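Side-chain contact in AP endonuclease, family protein 2 (Mycobacterium smegmatis, PDB 5TNV), which binds a magnesium ion in a xylose isomerase-like TIM barrel and may act as an endonuclease: residues 137-142 and 250-255. Sequence-based numbering, arbitrary orientation.
Sequences IVNTGF and FWHIKN
I137 and N139 of strand 137-141 meet F250, just ahead of strand 251-261, across the interior of the TIM barrel; the two strands are not neighbours in the sheet. CG2 of I137 lies over one face of the F250 ring, 3.8 Å from the ring centroid and 17° off the normal, a CH-pi contact. A chi1 of -68° turns CG1 to the backbone N side and leaves CG2 trans to that nitrogen, which sets this methyl over the ring, while CD1 stays by F250 CB. N139 comes to the rim of the same ring: its OD1 sits near the ring plane, 3.6 Å from F250 CD2, and N139 CB is 3.6 Å from F250 CE2. Amide and phenyl planes are 57° apart, so the two do not stack. On the other end of the amide, N139 ND2 approaches H252 CE1 obliquely at 4.0 Å, a van der Waals contact. The polar atoms are satisfied elsewhere: N139 OD1 by N221, N139 ND2 by the magnesium ligand E193, and H252 NE2 by S104. ND1 of H252 binds magnesium together with E193 and D223. The chemistry thus grades from apolar core to metal site, with N139 a second-shell amide that probably orients the E193 carboxylate.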
# COMPACT_ATOMS: atom_id res chain seq x y z
N ILE A 137 -24.12 1.41 20.17
CA ILE A 137 -23.32 0.28 20.57
C ILE A 137 -22.37 0.67 21.67
O ILE A 137 -21.70 1.72 21.57
CB ILE A 137 -22.49 -0.27 19.38
CG1 ILE A 137 -23.35 -0.91 18.29
CG2 ILE A 137 -21.34 -1.20 19.87
CD1 ILE A 137 -23.96 -2.26 18.74
N VAL A 138 -22.28 -0.18 22.69
CA VAL A 138 -21.13 -0.22 23.58
C VAL A 138 -20.43 -1.56 23.30
O VAL A 138 -21.11 -2.61 23.29
CB VAL A 138 -21.50 -0.06 25.05
CG1 VAL A 138 -20.32 -0.34 26.00
CG2 VAL A 138 -22.09 1.33 25.27
N ASN A 139 -19.13 -1.53 23.06
CA ASN A 139 -18.34 -2.69 22.70
C ASN A 139 -17.36 -3.02 23.82
O ASN A 139 -16.69 -2.15 24.35
CB ASN A 139 -17.59 -2.37 21.39
CG ASN A 139 -16.53 -3.35 20.99
OD1 ASN A 139 -16.80 -4.29 20.22
ND2 ASN A 139 -15.32 -3.17 21.49
N THR A 140 -17.29 -4.33 24.14
CA THR A 140 -16.35 -4.85 25.11
C THR A 140 -15.64 -6.06 24.52
O THR A 140 -16.21 -6.77 23.69
CB THR A 140 -17.09 -5.16 26.43
OG1 THR A 140 -16.17 -5.41 27.47
CG2 THR A 140 -18.02 -6.35 26.31
N GLY A 141 -14.43 -6.31 24.96
CA GLY A 141 -13.73 -7.51 24.60
C GLY A 141 -12.91 -8.04 25.76
O GLY A 141 -12.93 -7.48 26.85
N PHE A 142 -12.19 -9.11 25.49
CA PHE A 142 -11.49 -9.84 26.55
C PHE A 142 -9.99 -9.68 26.48
O PHE A 142 -9.24 -10.24 27.30
CB PHE A 142 -11.94 -11.30 26.54
CG PHE A 142 -13.42 -11.45 26.82
CD1 PHE A 142 -13.94 -11.13 28.08
CD2 PHE A 142 -14.32 -11.86 25.84
CE1 PHE A 142 -15.29 -11.21 28.34
CE2 PHE A 142 -15.68 -11.96 26.14
CZ PHE A 142 -16.15 -11.64 27.37
N PHE A 250 -21.96 -4.95 15.11
CA PHE A 250 -21.00 -3.84 15.14
C PHE A 250 -19.75 -4.36 14.43
O PHE A 250 -19.56 -5.56 14.39
CB PHE A 250 -20.70 -3.50 16.60
CG PHE A 250 -19.70 -2.37 16.81
CD1 PHE A 250 -19.84 -1.15 16.18
CD2 PHE A 250 -18.63 -2.55 17.69
CE1 PHE A 250 -18.97 -0.12 16.39
CE2 PHE A 250 -17.74 -1.50 17.92
CZ PHE A 250 -17.92 -0.28 17.30
N TRP A 251 -18.90 -3.46 13.94
CA TRP A 251 -17.78 -3.96 13.14
C TRP A 251 -16.58 -2.98 13.21
O TRP A 251 -16.58 -1.97 12.55
CB TRP A 251 -18.26 -4.16 11.70
CG TRP A 251 -17.39 -5.05 10.85
CD1 TRP A 251 -16.16 -5.63 11.09
CD2 TRP A 251 -17.77 -5.48 9.52
NE1 TRP A 251 -15.78 -6.37 10.00
CE2 TRP A 251 -16.74 -6.30 9.04
CE3 TRP A 251 -18.89 -5.23 8.76
CZ2 TRP A 251 -16.83 -6.88 7.77
CZ3 TRP A 251 -18.99 -5.80 7.49
CH2 TRP A 251 -17.95 -6.61 7.01
N HIS A 252 -15.57 -3.38 13.97
CA HIS A 252 -14.21 -2.84 13.85
C HIS A 252 -13.62 -3.44 12.57
O HIS A 252 -13.51 -4.67 12.47
CB HIS A 252 -13.33 -3.23 15.02
CG HIS A 252 -13.54 -2.54 16.31
ND1 HIS A 252 -12.65 -2.71 17.34
CD2 HIS A 252 -14.54 -1.70 16.70
CE1 HIS A 252 -13.12 -1.96 18.32
NE2 HIS A 252 -14.23 -1.33 18.00
N ILE A 253 -13.28 -2.59 11.63
CA ILE A 253 -12.98 -3.06 10.26
C ILE A 253 -11.60 -2.54 9.86
O ILE A 253 -11.42 -1.34 9.66
CB ILE A 253 -14.13 -2.67 9.32
CG1 ILE A 253 -13.91 -3.24 7.91
CG2 ILE A 253 -14.43 -1.18 9.28
CD1 ILE A 253 -15.13 -3.18 7.01
N LYS A 254 -10.67 -3.47 9.70
CA LYS A 254 -9.28 -3.14 9.34
C LYS A 254 -8.70 -4.30 8.54
O LYS A 254 -9.21 -5.43 8.55
CB LYS A 254 -8.42 -2.80 10.57
CG LYS A 254 -8.25 -3.90 11.58
CD LYS A 254 -7.22 -3.54 12.64
CE LYS A 254 -7.09 -4.54 13.80
NZ LYS A 254 -8.28 -4.49 14.68
N ASN A 255 -7.56 -4.02 7.88
CA ASN A 255 -6.94 -5.00 7.01
C ASN A 255 -5.41 -5.03 7.20
O ASN A 255 -4.79 -4.09 7.71
CB ASN A 255 -7.30 -4.75 5.54
CG ASN A 255 -7.44 -5.97 4.67
OD1 ASN A 255 -7.12 -7.11 5.10
ND2 ASN A 255 -7.92 -5.79 3.46